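Local coordinates for sensor protein (Shewanella sp. W3-18-1, PDB 3MYF), which probably relays phosphoryl groups through its histidine phosphotransfer (Hpt) domain, as part of a hybrid sensor histidine kinase, at residues Asp31-Thr36 with Lys104-Val109; Asn47-Met52 with Ser80-Gln85; Ala62-Tyr65 with Thr71-Leu74. One frame throughout, in Å; residues are numbered along the deposited sequence.

Interaction 1 of 3, residues Asp31-Thr36 with Lys104-Val109; sequences DSLPET and KVESAV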
loop_
_atom_site.group_PDB
_atom_site.type_symbol
_atom_site.label_atom_id
_atom_site.label_comp_id
_atom_site.label_asym_id
_atom_site.label_seq_id
_atom_site.Cartn_x
_atom_site.Cartn_y
_atom_site.Cartn_z
ATOM N N ASP A 31 1.471 -5.838 2.335
ATOM C CA ASP A 31 2.455 -5.846 1.264
ATOM C C ASP A 31 3.590 -4.853 1.563
ATOM O O ASP A 31 4.750 -5.136 1.279
ATOM C CB ASP A 31 1.812 -5.518 -0.092
ATOM C CG ASP A 31 2.763 -5.749 -1.270
ATOM O OD1 ASP A 31 3.387 -6.834 -1.341
ATOM O OD2 ASP A 31 2.868 -4.860 -2.153
ATOM N N SER A 32 3.238 -3.717 2.154
ATOM C CA SER A 32 4.184 -2.612 2.382
ATOM C C SER A 32 5.006 -2.767 3.670
ATOM O O SER A 32 6.031 -2.123 3.828
ATOM C CB SER A 32 3.425 -1.287 2.435
ATOM O OG SER A 32 2.738 -1.163 3.678
ATOM N N LEU A 33 4.566 -3.627 4.583
ATOM C CA LEU A 33 5.205 -3.691 5.907
ATOM C C LEU A 33 6.661 -4.215 5.930
ATOM O O LEU A 33 7.475 -3.677 6.675
ATOM C CB LEU A 33 4.323 -4.432 6.919
ATOM C CG LEU A 33 3.239 -3.601 7.603
ATOM C CD1 LEU A 33 2.369 -4.498 8.486
ATOM C CD2 LEU A 33 3.882 -2.498 8.440
ATOM N N PRO A 34 7.003 -5.254 5.129
ATOM C CA PRO A 34 8.401 -5.679 5.256
ATOM C C PRO A 34 9.414 -4.574 4.883
ATOM O O PRO A 34 10.416 -4.415 5.601
ATOM C CB PRO A 34 8.479 -6.902 4.337
ATOM C CG PRO A 34 7.068 -7.453 4.394
ATOM C CD PRO A 34 6.229 -6.219 4.320
ATOM N N GLU A 35 9.117 -3.809 3.822
ATOM C CA GLU A 35 9.955 -2.671 3.414
ATOM C C GLU A 35 9.968 -1.543 4.453
ATOM O O GLU A 35 11.011 -0.921 4.690
ATOM C CB GLU A 35 9.515 -2.140 2.039
ATOM C CG GLU A 35 10.155 -0.825 1.603
ATOM C CD GLU A 35 11.584 -0.981 1.116
ATOM O OE1 GLU A 35 12.196 -2.042 1.369
ATOM O OE2 GLU A 35 12.096 -0.034 0.476
ATOM N N THR A 36 8.817 -1.266 5.060
ATOM C CA THR A 36 8.722 -0.266 6.120
ATOM C C THR A 36 9.589 -0.639 7.319
ATOM O O THR A 36 10.337 0.217 7.845
ATOM C CB THR A 36 7.263 -0.060 6.557
ATOM O OG1 THR A 36 6.533 0.537 5.477
ATOM C CG2 THR A 36 7.183 0.862 7.789
ATOM N N LYS A 104 3.991 -8.060 15.340
ATOM C CA LYS A 104 2.671 -8.566 15.766
ATOM C C LYS A 104 1.561 -8.214 14.770
ATOM O O LYS A 104 0.604 -8.979 14.592
ATOM C CB LYS A 104 2.291 -8.028 17.148
ATOM C CG LYS A 104 3.220 -8.453 18.281
ATOM C CD LYS A 104 3.005 -7.564 19.499
ATOM C CE LYS A 104 3.910 -7.977 20.634
ATOM N NZ LYS A 104 3.901 -6.962 21.715
ATOM N N VAL A 105 1.667 -7.042 14.161
ATOM C CA VAL A 105 0.689 -6.587 13.151
ATOM C C VAL A 105 0.770 -7.452 11.890
ATOM O O VAL A 105 -0.270 -7.836 11.333
ATOM C CB VAL A 105 0.861 -5.065 12.806
ATOM C CG1 VAL A 105 0.072 -4.673 11.535
ATOM C CG2 VAL A 105 0.392 -4.191 13.982
ATOM N N GLU A 106 1.992 -7.767 11.453
ATOM C CA GLU A 106 2.205 -8.646 10.288
ATOM C C GLU A 106 1.543 -9.998 10.522
ATOM O O GLU A 106 0.887 -10.551 9.627
ATOM C CB GLU A 106 3.694 -8.839 9.990
ATOM C CG GLU A 106 4.371 -7.632 9.336
ATOM C CD GLU A 106 5.888 -7.764 9.234
ATOM O OE1 GLU A 106 6.463 -8.605 9.959
ATOM O OE2 GLU A 106 6.511 -7.007 8.440
ATOM N N SER A 107 1.729 -10.541 11.721
ATOM C CA SER A 107 1.127 -11.833 12.054
ATOM C C SER A 107 -0.399 -11.734 12.109
ATOM O O SER A 107 -1.110 -12.608 11.593
ATOM C CB SER A 107 1.673 -12.369 13.380
ATOM O OG SER A 107 0.803 -13.391 13.872
ATOM N N ALA A 108 -0.899 -10.672 12.739
ATOM C CA ALA A 108 -2.338 -10.506 12.948
ATOM C C ALA A 108 -3.074 -10.337 11.628
ATOM O O ALA A 108 -4.130 -10.943 11.419
ATOM C CB ALA A 108 -2.612 -9.335 13.856
ATOM N N VAL A 109 -2.506 -9.525 10.734
ATOM C CA VAL A 109 -3.120 -9.290 9.425
ATOM C C VAL A 109 -3.084 -10.553 8.558
ATOM O O VAL A 109 -4.102 -10.919 7.946
ATOM C CB VAL A 109 -2.492 -8.082 8.681
ATOM C CG1 VAL A 109 -3.147 -7.881 7.317
ATOM C CG2 VAL A 109 -2.615 -6.807 9.507
#
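Glu106 turns its CG anti to its carbonyl carbon (chi1 -75°), and the rest of its chain runs extended toward helix 19-46. Leu33 points its CB toward helix 92-116, and chi1 of -84° with an extended chi2 brings CD1 to Glu106 and Val105. The Leu33 and Glu106 side chains pass each other at a slant. The methylene CG of Glu106 rests 3.8 Å from Leu33 CD1. Glu106 OE2 ends 3.7 Å from Leu33 CB. Glu106 OE2 also comes within 4.1 Å of CG on the Pro34 ring. Pro34 N has no hydrogen to donate, and OE2 of Glu106 meets Leu33 and Pro34 by van der Waals contact. Val105 adds its CG1 branch, which touches Leu33 CD1 at 3.8 Å. Leu33 and Val105, both buried, meet at about a right angle.

The helices are two of the four long ones of an Hpt bundle, and their segments run antiparallel at 163° with axes 10.5 Å apart. Leu33 and Glu106 are the closest pair of backbone positions. Helix 19-46 is kinked here, because the N atoms of Pro34 and Glu35 lack bonds to the preceding turn. Further along helix 92-116, Val109 packs on Leu26 and Leu30, while Glu106 also touches Val37.

Interaction 2 of 3, residues Asn47-Met52 with Ser80-Gln85; sequences NDQATM and SALKRQ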
loop_
_atom_site.group_PDB
_atom_site.type_symbol
_atom_site.label_atom_id
_atom_site.label_comp_id
_atom_site.label_asym_id
_atom_site.label_seq_id
_atom_site.Cartn_x
_atom_site.Cartn_y
_atom_site.Cartn_z
ATOM N N ASN A 47 21.016 6.653 12.282
ATOM C CA ASN A 47 20.601 7.946 12.832
ATOM C C ASN A 47 20.199 8.901 11.707
ATOM O O ASN A 47 20.672 10.037 11.617
ATOM C CB ASN A 47 21.694 8.517 13.753
ATOM C CG ASN A 47 21.740 7.809 15.098
ATOM O OD1 ASN A 47 20.754 7.800 15.829
ATOM N ND2 ASN A 47 22.887 7.212 15.430
ATOM N N ASP A 48 19.330 8.392 10.840
ATOM C CA ASP A 48 18.935 9.044 9.595
ATOM C C ASP A 48 17.586 9.721 9.796
ATOM O O ASP A 48 16.526 9.110 9.591
ATOM C CB ASP A 48 18.871 7.986 8.473
ATOM C CG ASP A 48 18.486 8.570 7.108
ATOM O OD1 ASP A 48 18.053 9.744 7.048
ATOM O OD2 ASP A 48 18.605 7.840 6.090
ATOM N N GLN A 49 17.629 10.991 10.212
ATOM C CA GLN A 49 16.423 11.738 10.597
ATOM C C GLN A 49 15.374 11.816 9.463
ATOM O O GLN A 49 14.207 11.499 9.681
ATOM C CB GLN A 49 16.811 13.147 11.104
ATOM C CG GLN A 49 15.694 13.919 11.827
ATOM C CD GLN A 49 15.604 13.603 13.307
ATOM O OE1 GLN A 49 16.431 12.873 13.844
ATOM N NE2 GLN A 49 14.610 14.179 13.983
ATOM N N ALA A 50 15.782 12.219 8.261
ATOM C CA ALA A 50 14.820 12.422 7.151
ATOM C C ALA A 50 14.101 11.136 6.701
ATOM O O ALA A 50 12.900 11.140 6.456
ATOM C CB ALA A 50 15.518 13.055 5.937
ATOM N N THR A 51 14.867 10.063 6.534
ATOM C CA THR A 51 14.300 8.768 6.132
ATOM C C THR A 51 13.313 8.246 7.185
ATOM O O THR A 51 12.231 7.708 6.845
ATOM C CB THR A 51 15.394 7.732 5.936
ATOM O OG1 THR A 51 16.259 8.156 4.870
ATOM C CG2 THR A 51 14.785 6.378 5.595
HETATM N N MSE A 52 13.692 8.376 8.456
HETATM C CA MSE A 52 12.817 7.969 9.554
HETATM C C MSE A 52 11.484 8.716 9.499
HETATM O O MSE A 52 10.422 8.100 9.568
HETATM C CB MSE A 52 13.488 8.152 10.922
HETATM C CG MSE A 52 12.666 7.612 12.079
HETATM SE SE MSE A 52 12.401 5.673 11.996
HETATM C CE MSE A 52 14.141 5.095 12.743
ATOM N N SER A 80 5.263 13.234 15.545
ATOM C CA SER A 80 5.211 14.541 16.211
ATOM C C SER A 80 6.586 14.917 16.752
ATOM O O SER A 80 7.077 16.011 16.522
ATOM C CB SER A 80 4.182 14.551 17.358
ATOM O OG SER A 80 2.890 14.222 16.891
ATOM N N ALA A 81 7.215 13.989 17.474
ATOM C CA ALA A 81 8.570 14.240 18.016
ATOM C C ALA A 81 9.617 14.563 16.931
ATOM O O ALA A 81 10.375 15.525 17.057
ATOM C CB ALA A 81 9.031 13.072 18.901
ATOM N N LEU A 82 9.642 13.790 15.853
ATOM C CA LEU A 82 10.572 14.054 14.739
ATOM C C LEU A 82 10.317 15.419 14.115
ATOM O O LEU A 82 11.256 16.104 13.705
ATOM C CB LEU A 82 10.483 12.962 13.671
ATOM C CG LEU A 82 11.064 11.600 14.050
ATOM C CD1 LEU A 82 10.632 10.556 13.009
ATOM C CD2 LEU A 82 12.600 11.678 14.176
ATOM N N LYS A 83 9.043 15.810 14.046
ATOM C CA LYS A 83 8.673 17.102 13.468
ATOM C C LYS A 83 9.142 18.246 14.365
ATOM O O LYS A 83 9.329 19.360 13.879
ATOM C CB LYS A 83 7.162 17.209 13.203
ATOM C CG LYS A 83 6.659 16.354 12.029
ATOM C CD LYS A 83 5.297 16.816 11.464
ATOM C CE LYS A 83 4.152 16.699 12.481
ATOM N NZ LYS A 83 2.798 16.737 11.839
ATOM N N ARG A 84 9.341 17.953 15.658
ATOM C CA ARG A 84 9.949 18.900 16.616
ATOM C C ARG A 84 11.484 18.817 16.648
ATOM O O ARG A 84 12.133 19.507 17.432
ATOM C CB ARG A 84 9.403 18.661 18.038
ATOM C CG ARG A 84 7.887 18.725 18.158
ATOM C CD ARG A 84 7.403 18.710 19.623
ATOM N NE ARG A 84 7.744 17.485 20.363
ATOM C CZ ARG A 84 6.954 16.414 20.481
ATOM N NH1 ARG A 84 7.360 15.367 21.190
ATOM N NH2 ARG A 84 5.765 16.379 19.895
ATOM N N GLN A 85 12.050 17.961 15.803
ATOM C CA GLN A 85 13.502 17.769 15.714
ATOM C C GLN A 85 14.140 17.089 16.917
ATOM O O GLN A 85 15.325 17.304 17.214
ATOM C CB GLN A 85 14.247 19.067 15.346
ATOM C CG GLN A 85 14.025 19.524 13.907
ATOM C CD GLN A 85 14.516 18.519 12.849
ATOM O OE1 GLN A 85 14.275 18.701 11.653
ATOM N NE2 GLN A 85 15.204 17.464 13.284
#
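Leu82 meets the other helix with both methyls: CD1 makes the apolar contact, and CD2 lies against the Gln49 amide. Leu82 CD1 lies 3.7 Å from CG of Met52, which is deposited as selenomethionine, and the two side chains meet at about a right angle. The Met52 chain then bends at chi2 and chi3, which turns SE and CE off from Leu82. Met52 also packs on Ile40, Ala43 and Leu44 of helix 19-46. Leu82 CD2 sits 3.2 Å from Gln49 NE2, a tight fit. Gln49 and Leu82 run side by side, pointing opposite ways.

The polar part centres on Gln49. Its CG is anti to the backbone N (chi1 -167°), and a bend at chi2 carries the amide across to the other segment. NE2 donates to Thr86 O, and OE1 accepts a weak bond from Val88 N. The Gln85 amide lies beside it, with the two planes 28° apart. NE2 of Gln49 and NE2 of Gln85 are 3.4 Å apart, but both are donors and do not bond. With an alanine here, Thr86 O would probably lose its amide donor and Leu82 CD2 would lose part of its cover.

Within the first segment, Asp48 OD1 accepts a capping bond from Thr51 N at 3.2 Å (166°). The Thr51 hydroxyl adds a second bond, from OG1 to Asp48 OD2 at 2.7 Å. Both donors approach from above the carboxylate plane. At the end of helix 69-83, Gln85 takes positive phi and Gln85 N bonds to Leu82 O at 2.9 Å, one of two bonds back into the last turn. The contact thus pairs an Asp N-cap starting helix 49-63 with a Schellman motif closing helix 69-83, at one end of the Hpt helical bundle.

Interaction 3 of 3, residues Ala62-Tyr65 with Thr71-Leu74; sequences ASCY and TQRL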
loop_
_atom_site.group_PDB
_atom_site.type_symbol
_atom_site.label_atom_id
_atom_site.label_comp_id
_atom_site.label_asym_id
_atom_site.label_seq_id
_atom_site.Cartn_x
_atom_site.Cartn_y
_atom_site.Cartn_z
ATOM N N ALA A 62 -1.428 5.205 6.808
ATOM C CA ALA A 62 -2.031 3.865 6.743
ATOM C C ALA A 62 -2.713 3.419 8.024
ATOM O O ALA A 62 -3.838 2.909 7.980
ATOM C CB ALA A 62 -1.008 2.834 6.315
ATOM N N SER A 63 -2.040 3.605 9.163
ATOM C CA SER A 63 -2.524 3.081 10.438
ATOM C C SER A 63 -3.897 3.628 10.813
ATOM O O SER A 63 -4.666 2.957 11.493
ATOM C CB SER A 63 -1.497 3.307 11.563
ATOM O OG SER A 63 -1.461 4.655 11.990
ATOM N N CYS A 64 -4.216 4.823 10.321
ATOM C CA CYS A 64 -5.487 5.475 10.635
ATOM C C CYS A 64 -6.679 4.743 10.005
ATOM O O CYS A 64 -7.819 5.009 10.369
ATOM C CB CYS A 64 -5.486 6.955 10.204
ATOM S SG CYS A 64 -4.355 8.066 11.130
ATOM N N TYR A 65 -6.408 3.828 9.071
ATOM C CA TYR A 65 -7.459 3.134 8.331
ATOM C C TYR A 65 -7.362 1.603 8.374
ATOM O O TYR A 65 -8.167 0.918 7.747
ATOM C CB TYR A 65 -7.529 3.659 6.881
ATOM C CG TYR A 65 -7.901 5.128 6.822
ATOM C CD1 TYR A 65 -9.234 5.523 6.751
ATOM C CD2 TYR A 65 -6.921 6.123 6.890
ATOM C CE1 TYR A 65 -9.587 6.865 6.732
ATOM C CE2 TYR A 65 -7.260 7.468 6.869
ATOM C CZ TYR A 65 -8.596 7.831 6.786
ATOM O OH TYR A 65 -8.944 9.163 6.771
ATOM N N THR A 71 -0.044 0.759 16.812
ATOM C CA THR A 71 0.715 1.310 15.687
ATOM C C THR A 71 0.394 2.784 15.494
ATOM O O THR A 71 1.310 3.611 15.348
ATOM C CB THR A 71 0.431 0.532 14.388
ATOM O OG1 THR A 71 0.829 -0.842 14.538
ATOM C CG2 THR A 71 1.167 1.117 13.218
ATOM N N GLN A 72 -0.899 3.109 15.482
ATOM C CA GLN A 72 -1.342 4.471 15.253
ATOM C C GLN A 72 -0.762 5.425 16.294
ATOM O O GLN A 72 -0.246 6.484 15.936
ATOM C CB GLN A 72 -2.872 4.574 15.236
ATOM C CG GLN A 72 -3.378 5.980 14.898
ATOM C CD GLN A 72 -4.874 6.151 15.115
ATOM O OE1 GLN A 72 -5.426 5.726 16.134
ATOM N NE2 GLN A 72 -5.534 6.800 14.165
ATOM N N ARG A 73 -0.843 5.025 17.565
ATOM C CA ARG A 73 -0.363 5.834 18.673
ATOM C C ARG A 73 1.143 6.036 18.580
ATOM O O ARG A 73 1.649 7.164 18.701
ATOM C CB ARG A 73 -0.705 5.171 20.003
ATOM C CG ARG A 73 -0.035 5.837 21.208
ATOM C CD ARG A 73 -0.522 5.246 22.491
ATOM N NE ARG A 73 -0.051 3.883 22.702
ATOM C CZ ARG A 73 1.166 3.565 23.133
ATOM N NH1 ARG A 73 1.487 2.294 23.316
ATOM N NH2 ARG A 73 2.063 4.512 23.369
ATOM N N LEU A 74 1.857 4.932 18.385
ATOM C CA LEU A 74 3.327 4.982 18.323
ATOM C C LEU A 74 3.783 5.858 17.164
ATOM O O LEU A 74 4.700 6.687 17.337
ATOM C CB LEU A 74 3.921 3.566 18.253
ATOM C CG LEU A 74 3.798 2.753 19.576
ATOM C CD1 LEU A 74 4.290 1.339 19.378
ATOM C CD2 LEU A 74 4.546 3.379 20.773
#
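This contact closes the turn of a helical hairpin, where helix 49-63 gives way to helix 69-83 in the Hpt bundle. Ser63 and Gln72 are the closest backbone positions, with CA atoms 5.1 Å apart. Ser63 OG stands between its backbone N and carbonyl carbon (chi1 75°). From there Ser63 OG lies 3.3 Å from Gln72 CA and 3.5 Å from Gln72 CB. Its hydroxyl is bonded to His60 O, one turn back, and toward Gln72 it touches carbon atoms by packing. Ser63 CB also touches the methyl CG2 of Thr71 at 3.8 Å.

The polar link runs from Gln72 to Cys64. The extended Gln72 chain reaches alongside the turn, and Gln72 NE2 donates to Cys64 SG at 3.5 Å. The bond is nearly straight (167°), and the sulfur lies in the amide plane of Gln72, only 2° out of it. This probably helps to set the rotation of the amide.

Thr71 packs on Glu101, Leu102 and Val105 of helix 92-116. On the helix 19-46 side, Ala62 touches Leu29 and Tyr65 touches Met25. Ala62 also packs on Met28 of the second subunit, and Tyr65 on Asn20 of that subunit.

Interactions 2 and 3 join the same two helices, 49-63 and 69-83, at points whose centres lie 17 Å apart. Interaction 3 sits by their short connection, and interaction 2 at their far ends. Interaction 1 joins the other pair of long helices, 19-46 and 92-116. Its centre is 13 Å from that of interaction 3. These two touch directly, with Val105 CG2 packed 3.4 Å from Thr71 OG1. Interactions 1 and 2 lie on opposite sides of the chain's centre, 22 Å apart between centres. Helix 49-63 probably carries the phospho-accepting histidine, as in other Hpt domains. Interactions 2 and 3 lie near the two ends of that helix.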